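Local structure of MIP07328p (6FKK) at residues N460-V465 against V471-H476; A18-N23 against V45-S50; L182-E185 against K190-N193; T166-D169 against G173-L176. The protein acts as a semaphorin guidance cue with chemorepellent activity, probably steering growing axons by binding receptors through its extracellular, propeller-forming sema domain. One frame throughout, in Å; residues are numbered along the deposited sequence.

Interaction 1: residues N460-V465 against V471-H476; sequences NSLVVV and VSVPLH
The β-hairpin of strands 461-465 and 469-474 forms the middle of the last blade of the sema β-propeller, pairing L462 with V473 and V464 with V471 as antiparallel hydrogen-bonded residues. L462 N reaches V473 O at 2.8 Å, V473 N answers to L462 O at 2.9 Å, and V464 and V471 exchange a second such couple. These four residues share one face of the sheet. There L462 and V473 run side by side, V473 CG2 lying 4.1 Å from L462 CB; branched valines suit this buried, extended backbone. The opposite face carries S472, whose OG meets S461 OG at 2.8 Å. This hydrogen bond gives each of two small buried hydroxyls a polar partner; each OG stands anti to its backbone N (chi1 179° and 180°), which brings the two oxygens together.

Before S461 the regular strand pairing ends, but bonds continue. N460 adopts left-handed backbone angles, which asparagine tolerates well, and enters a G1 beta bulge against strand 452-456. Its O accepts L475 N at 3.0 Å from well above the carbonyl plane, while L475 CD1 packs 4.0 Å from L462 CB. The H476 ring is held by hydrogen bonds to D492 and H392, and N460 OD1 lies at its edge, 3.7 Å from CD2. On the other branch of the same amide, N460 ND2 points its N-H in plane at a lone pair of H476 O, 3.3 Å away.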
loop_
_atom_site.group_PDB
_atom_site.type_symbol
_atom_site.label_atom_id
_atom_site.label_comp_id
_atom_site.label_asym_id
_atom_site.label_seq_id
_atom_site.Cartn_x
_atom_site.Cartn_y
_atom_site.Cartn_z
ATOM N N ASN A 460 -5.854 -18.806 8.427
ATOM C CA ASN A 460 -6.222 -17.943 9.550
ATOM C C ASN A 460 -4.980 -17.317 10.183
ATOM O O ASN A 460 -4.771 -17.372 11.398
ATOM C CB ASN A 460 -7.045 -18.715 10.584
ATOM C CG ASN A 460 -7.756 -17.801 11.565
ATOM O OD1 ASN A 460 -8.743 -17.151 11.220
ATOM N ND2 ASN A 460 -7.263 -17.756 12.797
ATOM N N SER A 461 -4.146 -16.716 9.340
ATOM C CA SER A 461 -2.836 -16.236 9.754
ATOM C C SER A 461 -2.621 -14.808 9.276
ATOM O O SER A 461 -2.787 -14.512 8.089
ATOM C CB SER A 461 -1.726 -17.143 9.210
ATOM O OG SER A 461 -0.447 -16.675 9.598
ATOM N N LEU A 462 -2.258 -13.930 10.205
ATOM C CA LEU A 462 -1.774 -12.596 9.883
ATOM C C LEU A 462 -0.268 -12.586 10.104
ATOM O O LEU A 462 0.204 -12.924 11.194
ATOM C CB LEU A 462 -2.456 -11.535 10.746
ATOM C CG LEU A 462 -1.886 -10.119 10.635
ATOM C CD1 LEU A 462 -2.162 -9.535 9.261
ATOM C CD2 LEU A 462 -2.440 -9.217 11.725
ATOM N N VAL A 463 0.483 -12.215 9.073
ATOM C CA VAL A 463 1.940 -12.240 9.118
ATOM C C VAL A 463 2.429 -10.805 9.241
ATOM O O VAL A 463 2.329 -10.019 8.291
ATOM C CB VAL A 463 2.540 -12.928 7.886
ATOM C CG1 VAL A 463 4.063 -12.923 7.969
ATOM C CG2 VAL A 463 2.011 -14.348 7.768
ATOM N N VAL A 464 2.959 -10.463 10.410
ATOM C CA VAL A 464 3.563 -9.153 10.624
ATOM C C VAL A 464 5.006 -9.190 10.140
ATOM O O VAL A 464 5.740 -10.152 10.394
ATOM C CB VAL A 464 3.475 -8.759 12.108
ATOM C CG1 VAL A 464 4.108 -7.396 12.337
ATOM C CG2 VAL A 464 2.027 -8.769 12.565
ATOM N N VAL A 465 5.420 -8.138 9.438
ATOM C CA VAL A 465 6.738 -8.072 8.816
ATOM C C VAL A 465 7.481 -6.864 9.369
ATOM O O VAL A 465 7.014 -5.726 9.231
ATOM C CB VAL A 465 6.640 -7.993 7.284
ATOM C CG1 VAL A 465 8.028 -7.900 6.670
ATOM C CG2 VAL A 465 5.884 -9.193 6.740
ATOM N N VAL A 471 6.519 -12.534 11.737
ATOM C CA VAL A 471 5.825 -13.073 12.901
ATOM C C VAL A 471 4.400 -13.417 12.497
ATOM O O VAL A 471 3.712 -12.600 11.877
ATOM C CB VAL A 471 5.834 -12.083 14.081
ATOM C CG1 VAL A 471 4.950 -12.593 15.208
ATOM C CG2 VAL A 471 7.255 -11.871 14.576
ATOM N N SER A 472 3.962 -14.622 12.848
ATOM C CA SER A 472 2.629 -15.106 12.517
ATOM C C SER A 472 1.749 -15.051 13.760
ATOM O O SER A 472 2.066 -15.674 14.777
ATOM C CB SER A 472 2.695 -16.530 11.969
ATOM O OG SER A 472 1.405 -17.016 11.646
ATOM N N VAL A 473 0.652 -14.303 13.679
ATOM C CA VAL A 473 -0.338 -14.244 14.753
ATOM C C VAL A 473 -1.694 -14.602 14.156
ATOM O O VAL A 473 -1.893 -14.447 12.942
ATOM C CB VAL A 473 -0.357 -12.861 15.425
ATOM C CG1 VAL A 473 1.014 -12.540 16.010
ATOM C CG2 VAL A 473 -0.788 -11.790 14.436
ATOM N N PRO A 474 -2.646 -15.100 14.948
ATOM C CA PRO A 474 -3.928 -15.525 14.369
ATOM C C PRO A 474 -4.682 -14.364 13.731
ATOM O O PRO A 474 -4.773 -13.269 14.293
ATOM C CB PRO A 474 -4.687 -16.102 15.569
ATOM C CG PRO A 474 -4.049 -15.493 16.769
ATOM C CD PRO A 474 -2.597 -15.361 16.395
ATOM N N LEU A 475 -5.236 -14.624 12.545
ATOM C CA LEU A 475 -6.025 -13.610 11.851
ATOM C C LEU A 475 -7.305 -13.283 12.610
ATOM O O LEU A 475 -7.768 -12.137 12.580
ATOM C CB LEU A 475 -6.350 -14.082 10.434
ATOM C CG LEU A 475 -7.027 -13.085 9.492
ATOM C CD1 LEU A 475 -6.041 -12.020 9.034
ATOM C CD2 LEU A 475 -7.638 -13.808 8.304
ATOM N N HIS A 476 -7.887 -14.268 13.289
ATOM C CA HIS A 476 -9.084 -14.068 14.092
ATOM C C HIS A 476 -8.970 -14.919 15.346
ATOM O O HIS A 476 -8.652 -16.109 15.264
ATOM C CB HIS A 476 -10.349 -14.432 13.308
ATOM C CG HIS A 476 -10.580 -13.574 12.102
ATOM N ND1 HIS A 476 -11.131 -12.313 12.182
ATOM C CD2 HIS A 476 -10.341 -13.797 10.789
ATOM C CE1 HIS A 476 -11.220 -11.796 10.969
ATOM N NE2 HIS A 476 -10.746 -12.677 10.106
#

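Interaction 2: residues A18-N23 against V45-S50; sequences AHFIGN and VIYNVS. With NAG (2-acetamido-2-deoxy-beta-D-glucopyranose), chain C; NAG (2-acetamido-2-deoxy-beta-D-glucopyranose), chain D.
F20 extends its ring anti to the backbone N (chi1 178°), and Y47 turns CG anti to its carbonyl carbon (chi1 -57°); together these torsions bring the two rings into a T-shaped stack between neighbouring blades of the sema β-propeller. F20 sits on strand 18-21, at the outer edge of the last blade, and Y47 on strand 45-50 of the first. No hydrogen bond links the two segments, which meet through side chains alone; aromatic and aliphatic residues suit such a place. The F20 edge is directed at the Y47 face, with ring centroids 5.5 Å apart and planes at 70°. CZ makes the approach, 3.8 Å from Y47 CD2 and offset toward the rim of the tyrosine.

V49 comes from the same side of its strand as Y47. Its CG2 lies over one face of the phenylalanine, 4.2 Å from F20 CE1, so F20 uses both edge and face. On the far side of the tyrosine ring from F20 lies V45 CG1, and F28 touches both aromatic side chains from a nearby loop. Alternation along strand 45-50 sends N48 the other way, between F37, L39 and A58, where it carries a glycan. N23, just beyond strand 18-21, is glycosylated too: N23 ND2 is bonded to C1 of its N-acetylglucosamine at 1.4 Å, as is N48 ND2 to its own.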
loop_
_atom_site.group_PDB
_atom_site.type_symbol
_atom_site.label_atom_id
_atom_site.label_comp_id
_atom_site.label_asym_id
_atom_site.label_seq_id
_atom_site.Cartn_x
_atom_site.Cartn_y
_atom_site.Cartn_z
ATOM N N ALA A 18 4.100 -18.429 14.981
ATOM C CA ALA A 18 5.387 -18.798 14.412
ATOM C C ALA A 18 6.202 -17.537 14.171
ATOM O O ALA A 18 5.666 -16.428 14.131
ATOM C CB ALA A 18 5.220 -19.595 13.112
ATOM N N HIS A 19 7.510 -17.720 14.008
ATOM C CA HIS A 19 8.411 -16.599 13.790
ATOM C C HIS A 19 9.537 -17.025 12.859
ATOM O O HIS A 19 10.042 -18.147 12.956
ATOM C CB HIS A 19 8.979 -16.076 15.115
ATOM C CG HIS A 19 9.745 -17.102 15.890
ATOM N ND1 HIS A 19 11.112 -17.239 15.794
ATOM C CD2 HIS A 19 9.332 -18.047 16.769
ATOM C CE1 HIS A 19 11.511 -18.220 16.584
ATOM N NE2 HIS A 19 10.450 -18.727 17.187
ATOM N N PHE A 20 9.913 -16.124 11.953
ATOM C CA PHE A 20 11.031 -16.314 11.034
ATOM C C PHE A 20 11.998 -15.159 11.260
ATOM O O PHE A 20 11.707 -14.020 10.881
ATOM C CB PHE A 20 10.545 -16.362 9.584
ATOM C CG PHE A 20 11.649 -16.515 8.574
ATOM C CD1 PHE A 20 12.092 -17.773 8.202
ATOM C CD2 PHE A 20 12.230 -15.404 7.985
ATOM C CE1 PHE A 20 13.104 -17.919 7.270
ATOM C CE2 PHE A 20 13.243 -15.543 7.054
ATOM C CZ PHE A 20 13.679 -16.803 6.695
ATOM N N ILE A 21 13.143 -15.447 11.872
ATOM C CA ILE A 21 14.031 -14.422 12.410
ATOM C C ILE A 21 15.295 -14.342 11.566
ATOM O O ILE A 21 15.929 -15.365 11.283
ATOM C CB ILE A 21 14.380 -14.699 13.882
ATOM C CG1 ILE A 21 13.109 -14.871 14.712
ATOM C CG2 ILE A 21 15.237 -13.580 14.448
ATOM C CD1 ILE A 21 12.228 -13.643 14.748
ATOM N N GLY A 22 15.657 -13.121 11.172
ATOM C CA GLY A 22 16.967 -12.830 10.632
ATOM C C GLY A 22 17.613 -11.698 11.417
ATOM O O GLY A 22 17.040 -11.171 12.375
ATOM N N ASN A 23 18.820 -11.339 10.992
ATOM C CA ASN A 23 19.509 -10.220 11.618
ATOM C C ASN A 23 18.775 -8.912 11.334
ATOM O O ASN A 23 18.025 -8.785 10.363
ATOM C CB ASN A 23 20.955 -10.136 11.126
ATOM C CG ASN A 23 21.888 -11.034 11.910
ATOM O OD1 ASN A 23 21.838 -11.074 13.141
ATOM N ND2 ASN A 23 22.747 -11.762 11.205
ATOM N N VAL A 45 20.027 -12.248 -0.025
ATOM C CA VAL A 45 19.221 -13.462 -0.110
ATOM C C VAL A 45 17.773 -13.086 -0.398
ATOM O O VAL A 45 17.300 -12.012 -0.015
ATOM C CB VAL A 45 19.306 -14.308 1.187
ATOM C CG1 VAL A 45 18.631 -15.655 0.998
ATOM C CG2 VAL A 45 20.751 -14.505 1.632
ATOM N N ILE A 46 17.074 -13.979 -1.096
ATOM C CA ILE A 46 15.620 -13.959 -1.196
ATOM C C ILE A 46 15.109 -15.315 -0.725
ATOM O O ILE A 46 15.661 -16.357 -1.101
ATOM C CB ILE A 46 15.141 -13.639 -2.625
ATOM C CG1 ILE A 46 13.614 -13.677 -2.703
ATOM C CG2 ILE A 46 15.758 -14.593 -3.632
ATOM C CD1 ILE A 46 13.064 -13.357 -4.076
ATOM N N TYR A 47 14.075 -15.302 0.113
ATOM C CA TYR A 47 13.596 -16.496 0.798
ATOM C C TYR A 47 12.209 -16.889 0.304
ATOM O O TYR A 47 11.334 -16.034 0.132
ATOM C CB TYR A 47 13.545 -16.279 2.315
ATOM C CG TYR A 47 14.858 -15.865 2.944
ATOM C CD1 TYR A 47 15.209 -14.525 3.051
ATOM C CD2 TYR A 47 15.740 -16.813 3.447
ATOM C CE1 TYR A 47 16.404 -14.142 3.631
ATOM C CE2 TYR A 47 16.938 -16.439 4.030
ATOM C CZ TYR A 47 17.264 -15.101 4.118
ATOM O OH TYR A 47 18.453 -14.721 4.696
ATOM N N ASN A 48 12.018 -18.191 0.085
ATOM C CA ASN A 48 10.704 -18.778 -0.170
ATOM C C ASN A 48 10.249 -19.419 1.139
ATOM O O ASN A 48 10.828 -20.417 1.583
ATOM C CB ASN A 48 10.771 -19.797 -1.312
ATOM C CG ASN A 48 9.390 -20.231 -1.808
ATOM O OD1 ASN A 48 8.368 -19.760 -1.313
ATOM N ND2 ASN A 48 9.360 -21.128 -2.796
ATOM N N VAL A 49 9.231 -18.836 1.768
ATOM C CA VAL A 49 8.835 -19.191 3.126
ATOM C C VAL A 49 7.403 -19.702 3.111
ATOM O O VAL A 49 6.503 -19.026 2.599
ATOM C CB VAL A 49 8.970 -17.993 4.084
ATOM C CG1 VAL A 49 8.572 -18.392 5.494
ATOM C CG2 VAL A 49 10.388 -17.444 4.049
ATOM N N SER A 50 7.194 -20.887 3.678
ATOM C CA SER A 50 5.847 -21.422 3.821
ATOM C C SER A 50 5.122 -20.719 4.964
ATOM O O SER A 50 5.729 -20.365 5.978
ATOM C CB SER A 50 5.904 -22.928 4.074
ATOM O OG SER A 50 4.614 -23.445 4.345
HETATM C C1 NAG C . 8.107 -21.593 -3.342
HETATM C C2 NAG C . 8.107 -21.692 -4.861
HETATM C C3 NAG C . 6.736 -22.142 -5.354
HETATM C C4 NAG C . 6.406 -23.501 -4.747
HETATM C C5 NAG C . 6.586 -23.542 -3.225
HETATM C C6 NAG C . 6.636 -24.965 -2.707
HETATM C C7 NAG C . 8.121 -19.324 -5.817
HETATM C C8 NAG C . 6.791 -19.018 -5.181
HETATM N N2 NAG C . 8.647 -20.551 -5.611
HETATM O O3 NAG C . 6.781 -22.243 -6.776
HETATM O O4 NAG C . 5.056 -23.835 -5.049
HETATM O O5 NAG C . 7.806 -22.909 -2.780
HETATM O O6 NAG C . 7.273 -25.836 -3.635
HETATM O O7 NAG C . 8.704 -18.487 -6.515
HETATM C C1 NAG D . 23.681 -12.650 11.853
HETATM C C2 NAG D . 24.409 -13.551 10.845
HETATM C C3 NAG D . 25.421 -14.447 11.562
HETATM C C4 NAG D . 26.350 -13.614 12.435
HETATM C C5 NAG D . 25.533 -12.746 13.385
HETATM C C6 NAG D . 26.384 -11.824 14.227
HETATM C C7 NAG D . 23.759 -14.968 8.940
HETATM C C8 NAG D . 22.648 -15.751 8.306
HETATM N N2 NAG D . 23.458 -14.354 10.091
HETATM O O3 NAG D . 26.187 -15.170 10.605
HETATM O O4 NAG D . 27.208 -14.464 13.189
HETATM O O5 NAG D . 24.642 -11.914 12.628
HETATM O O6 NAG D . 26.170 -12.043 15.615
HETATM O O7 NAG D . 24.876 -14.897 8.436
#

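Interaction 3: residues L182-E185 against K190-N193; sequences LRTE and KQLN
Q191 reaches across to T184 and E185 within the irregular loop that leads from strand 175-178 to strand 196-203, a connection between blades of the sema β-propeller. The close-packed part gathers round a single atom, Q191 OE1. It accepts the backbone N-H of E185 at 2.7 Å, with the donor tilted 21° from the carbonyl plane. The same oxygen lies 3.3 Å from T184 CB, 3.5 Å from E185 CB and 3.6 Å from E185 CG. Glutamine suits this position because its chain, extended beyond CG, carries an uncharged acceptor far enough to meet a peptide N-H that has no strand partner here.

Beside it T184 holds OG1 between its own backbone N and carbonyl carbon (chi1 51°), where the hydroxyl is hydrogen-bonded to I177 N of strand 175-178. L192 CD1 packs against that oxygen at 3.7 Å, the two side chains crossing at about a right angle. W247 touches the threonine and F211 the leucine, so this side is lined by large apolar groups. K252 draws the far segment in as well, its NZ hydrogen-bonding to the carbonyl oxygens of K190 and Q191.

The other side is looser and partly solvent-exposed. E185 bends at chi2 and leads its carboxylate away from Q191 to a salt bridge with K359. R183, also partly exposed, makes no contact with 190-193; its NH2 forms a salt bridge with D174, and the side chain curls over the following peptide, where R183 NE donates to T184 O at 2.8 Å.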
loop_
_atom_site.group_PDB
_atom_site.type_symbol
_atom_site.label_atom_id
_atom_site.label_comp_id
_atom_site.label_asym_id
_atom_site.label_seq_id
_atom_site.Cartn_x
_atom_site.Cartn_y
_atom_site.Cartn_z
ATOM N N LEU A 182 10.644 4.856 -21.499
ATOM C CA LEU A 182 9.716 5.970 -21.339
ATOM C C LEU A 182 9.785 6.433 -19.893
ATOM O O LEU A 182 9.496 5.654 -18.979
ATOM C CB LEU A 182 8.285 5.569 -21.708
ATOM C CG LEU A 182 7.925 5.542 -23.193
ATOM C CD1 LEU A 182 6.476 5.122 -23.385
ATOM C CD2 LEU A 182 8.180 6.900 -23.824
ATOM N N ARG A 183 10.168 7.691 -19.683
ATOM C CA ARG A 183 10.393 8.197 -18.338
ATOM C C ARG A 183 9.766 9.574 -18.180
ATOM O O ARG A 183 9.540 10.297 -19.154
ATOM C CB ARG A 183 11.888 8.276 -18.003
ATOM C CG ARG A 183 12.650 9.306 -18.822
ATOM C CD ARG A 183 13.950 9.694 -18.138
ATOM N NE ARG A 183 13.707 10.436 -16.904
ATOM C CZ ARG A 183 14.650 10.752 -16.022
ATOM N NH1 ARG A 183 15.906 10.385 -16.232
ATOM N NH2 ARG A 183 14.334 11.429 -14.925
ATOM N N THR A 184 9.494 9.927 -16.927
ATOM C CA THR A 184 9.050 11.270 -16.599
ATOM C C THR A 184 10.178 12.273 -16.831
ATOM O O THR A 184 11.362 11.921 -16.863
ATOM C CB THR A 184 8.574 11.338 -15.150
ATOM O OG1 THR A 184 9.582 10.789 -14.291
ATOM C CG2 THR A 184 7.287 10.552 -14.979
ATOM N N GLU A 185 9.794 13.537 -16.990
ATOM C CA GLU A 185 10.751 14.573 -17.359
ATOM C C GLU A 185 11.798 14.755 -16.269
ATOM O O GLU A 185 11.465 14.999 -15.105
ATOM C CB GLU A 185 10.023 15.890 -17.630
ATOM C CG GLU A 185 9.022 15.834 -18.781
ATOM C CD GLU A 185 9.675 15.600 -20.135
ATOM O OE1 GLU A 185 10.162 14.477 -20.387
ATOM O OE2 GLU A 185 9.702 16.544 -20.952
ATOM N N LYS A 190 7.353 19.798 -11.692
ATOM C CA LYS A 190 5.906 19.796 -11.885
ATOM C C LYS A 190 5.358 18.374 -11.909
ATOM O O LYS A 190 4.250 18.122 -11.420
ATOM C CB LYS A 190 5.540 20.542 -13.169
ATOM C CG LYS A 190 5.572 22.059 -13.031
ATOM C CD LYS A 190 5.037 22.759 -14.273
ATOM C CE LYS A 190 5.974 22.587 -15.455
ATOM N NZ LYS A 190 5.535 23.400 -16.622
ATOM N N GLN A 191 6.121 17.432 -12.466
ATOM C CA GLN A 191 5.686 16.039 -12.487
ATOM C C GLN A 191 6.015 15.335 -11.176
ATOM O O GLN A 191 5.163 14.650 -10.600
ATOM C CB GLN A 191 6.326 15.303 -13.666
ATOM C CG GLN A 191 5.757 15.686 -15.023
ATOM C CD GLN A 191 6.243 14.779 -16.137
ATOM O OE1 GLN A 191 7.331 14.208 -16.060
ATOM N NE2 GLN A 191 5.432 14.635 -17.179
ATOM N N LEU A 192 7.246 15.491 -10.691
ATOM C CA LEU A 192 7.685 14.842 -9.462
ATOM C C LEU A 192 8.572 15.802 -8.685
ATOM O O LEU A 192 9.484 16.404 -9.255
ATOM C CB LEU A 192 8.441 13.543 -9.764
ATOM C CG LEU A 192 7.614 12.397 -10.348
ATOM C CD1 LEU A 192 8.515 11.265 -10.811
ATOM C CD2 LEU A 192 6.622 11.902 -9.317
ATOM N N ASN A 193 8.304 15.936 -7.384
ATOM C CA ASN A 193 9.015 16.873 -6.509
ATOM C C ASN A 193 9.422 16.130 -5.238
ATOM O O ASN A 193 8.678 16.129 -4.253
ATOM C CB ASN A 193 8.143 18.087 -6.198
ATOM C CG ASN A 193 8.937 19.255 -5.651
ATOM O OD1 ASN A 193 10.039 19.085 -5.128
ATOM N ND2 ASN A 193 8.378 20.455 -5.768
#

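Interaction 4: residues T166-D169 against G173-L176; sequences TVAD and GDPL. With NAG (2-acetamido-2-deoxy-beta-D-glucopyranose), chain E.
L176, T166 and D174 bury the most surface here. T166 and L176 form an antiparallel hydrogen-bonded pair: L176 N donates a hydrogen bond to T166 O at 2.9 Å, and T166 N donates to L176 O at 3.1 Å. The leucine leans back over the first segment, CD2 resting 3.7 Å from A168 CB, an alanine small enough to lie beneath it.

D174 works mainly through its backbone. Its O accepts A168 N at 2.9 Å, while its carboxylate is engaged by a salt bridge to R183 and a hydrogen bond from Q186. D169 closes the far end. With CG between backbone N and carbonyl carbon (chi1 68°), it presents OD2 by the syn lone pair to G173 N at 2.9 Å; bonds from G173 N and D174 N to OD1 are weak. A short carboxylate thus gathers consecutive peptide N-H groups.

On the other face V167 and P175 meet an N-acetylglucosamine, with P175 CB 3.4 Å from its O6 and V167 CG1 3.5 Å from its C6. This is the turn end of an antiparallel β-hairpin, joining strands 161-165 and 175-178 of one propeller blade beside a surface glycan.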
loop_
_atom_site.group_PDB
_atom_site.type_symbol
_atom_site.label_atom_id
_atom_site.label_comp_id
_atom_site.label_asym_id
_atom_site.label_seq_id
_atom_site.Cartn_x
_atom_site.Cartn_y
_atom_site.Cartn_z
ATOM N N THR A 166 11.394 4.993 -8.995
ATOM C CA THR A 166 12.540 5.003 -8.094
ATOM C C THR A 166 13.415 6.208 -8.440
ATOM O O THR A 166 12.918 7.213 -8.957
ATOM C CB THR A 166 13.277 3.651 -8.186
ATOM O OG1 THR A 166 14.486 3.697 -7.413
ATOM C CG2 THR A 166 13.606 3.319 -9.630
ATOM N N VAL A 167 14.705 6.111 -8.130
ATOM C CA VAL A 167 15.690 7.110 -8.518
ATOM C C VAL A 167 16.609 6.503 -9.565
ATOM O O VAL A 167 16.887 5.299 -9.560
ATOM C CB VAL A 167 16.505 7.619 -7.315
ATOM C CG1 VAL A 167 15.695 8.604 -6.509
ATOM C CG2 VAL A 167 16.939 6.452 -6.452
ATOM N N ALA A 168 17.093 7.356 -10.467
ATOM C CA ALA A 168 18.009 6.930 -11.514
ATOM C C ALA A 168 19.468 7.208 -11.183
ATOM O O ALA A 168 20.351 6.664 -11.856
ATOM C CB ALA A 168 17.654 7.614 -12.842
ATOM N N ASP A 169 19.745 8.024 -10.170
ATOM C CA ASP A 169 21.103 8.427 -9.845
ATOM C C ASP A 169 21.535 7.852 -8.503
ATOM O O ASP A 169 20.719 7.409 -7.691
ATOM C CB ASP A 169 21.234 9.956 -9.824
ATOM C CG ASP A 169 20.474 10.594 -8.676
ATOM O OD1 ASP A 169 19.358 10.126 -8.369
ATOM O OD2 ASP A 169 20.997 11.561 -8.080
ATOM N N GLY A 173 18.779 12.053 -6.272
ATOM C CA GLY A 173 18.191 13.330 -6.620
ATOM C C GLY A 173 17.553 13.365 -7.993
ATOM O O GLY A 173 17.282 14.445 -8.527
ATOM N N ASP A 174 17.307 12.195 -8.580
ATOM C CA ASP A 174 16.664 12.083 -9.890
ATOM C C ASP A 174 15.541 11.058 -9.803
ATOM O O ASP A 174 15.712 9.895 -10.189
ATOM C CB ASP A 174 17.672 11.703 -10.976
ATOM C CG ASP A 174 17.068 11.737 -12.369
ATOM O OD1 ASP A 174 15.942 12.257 -12.524
ATOM O OD2 ASP A 174 17.721 11.241 -13.313
ATOM N N PRO A 175 14.377 11.459 -9.303
ATOM C CA PRO A 175 13.232 10.548 -9.273
ATOM C C PRO A 175 12.583 10.420 -10.641
ATOM O O PRO A 175 12.548 11.364 -11.434
ATOM C CB PRO A 175 12.282 11.218 -8.277
ATOM C CG PRO A 175 12.583 12.676 -8.428
ATOM C CD PRO A 175 14.061 12.769 -8.706
ATOM N N LEU A 176 12.059 9.227 -10.914
ATOM C CA LEU A 176 11.393 8.997 -12.188
ATOM C C LEU A 176 10.396 7.857 -12.059
ATOM O O LEU A 176 10.423 7.080 -11.102
ATOM C CB LEU A 176 12.397 8.697 -13.312
ATOM C CG LEU A 176 13.556 7.698 -13.155
ATOM C CD1 LEU A 176 13.120 6.283 -12.805
ATOM C CD2 LEU A 176 14.363 7.674 -14.442
HETATM C C1 NAG E . 13.823 7.893 -2.170
HETATM C C2 NAG E . 15.144 8.424 -1.581
HETATM C C3 NAG E . 15.199 9.953 -1.620
HETATM C C4 NAG E . 14.868 10.475 -3.011
HETATM C C5 NAG E . 13.522 9.920 -3.449
HETATM C C6 NAG E . 13.125 10.358 -4.840
HETATM C C7 NAG E . 14.577 8.262 0.820
HETATM C C8 NAG E . 14.963 7.652 2.134
HETATM N N2 NAG E . 15.351 7.935 -0.225
HETATM O O3 NAG E . 16.502 10.381 -1.242
HETATM O O4 NAG E . 14.815 11.897 -3.000
HETATM O O5 NAG E . 13.587 8.487 -3.461
HETATM O O6 NAG E . 13.541 11.691 -5.102
HETATM O O7 NAG E . 13.610 9.012 0.714
#

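Along the chain the order is interaction 2, 4, 3, 1, all within the sema domain. Interactions 1 and 2 have centres 14 Å apart and share a sheet: strands 18-21 and 469-474 are neighbours, and S472 N makes a probable hydrogen bond to A18 O. The N-terminal strand thereby completes the last blade, closing the propeller ring, while interaction 2 packs that blade on the first. Interactions 3 and 4, centres 10 Å apart, join through R183 with D174 and L176, tying a hairpin turn to the following inter-blade loop. They lie across the chain's centre from interaction 1, with centres 38 and 35 Å from it.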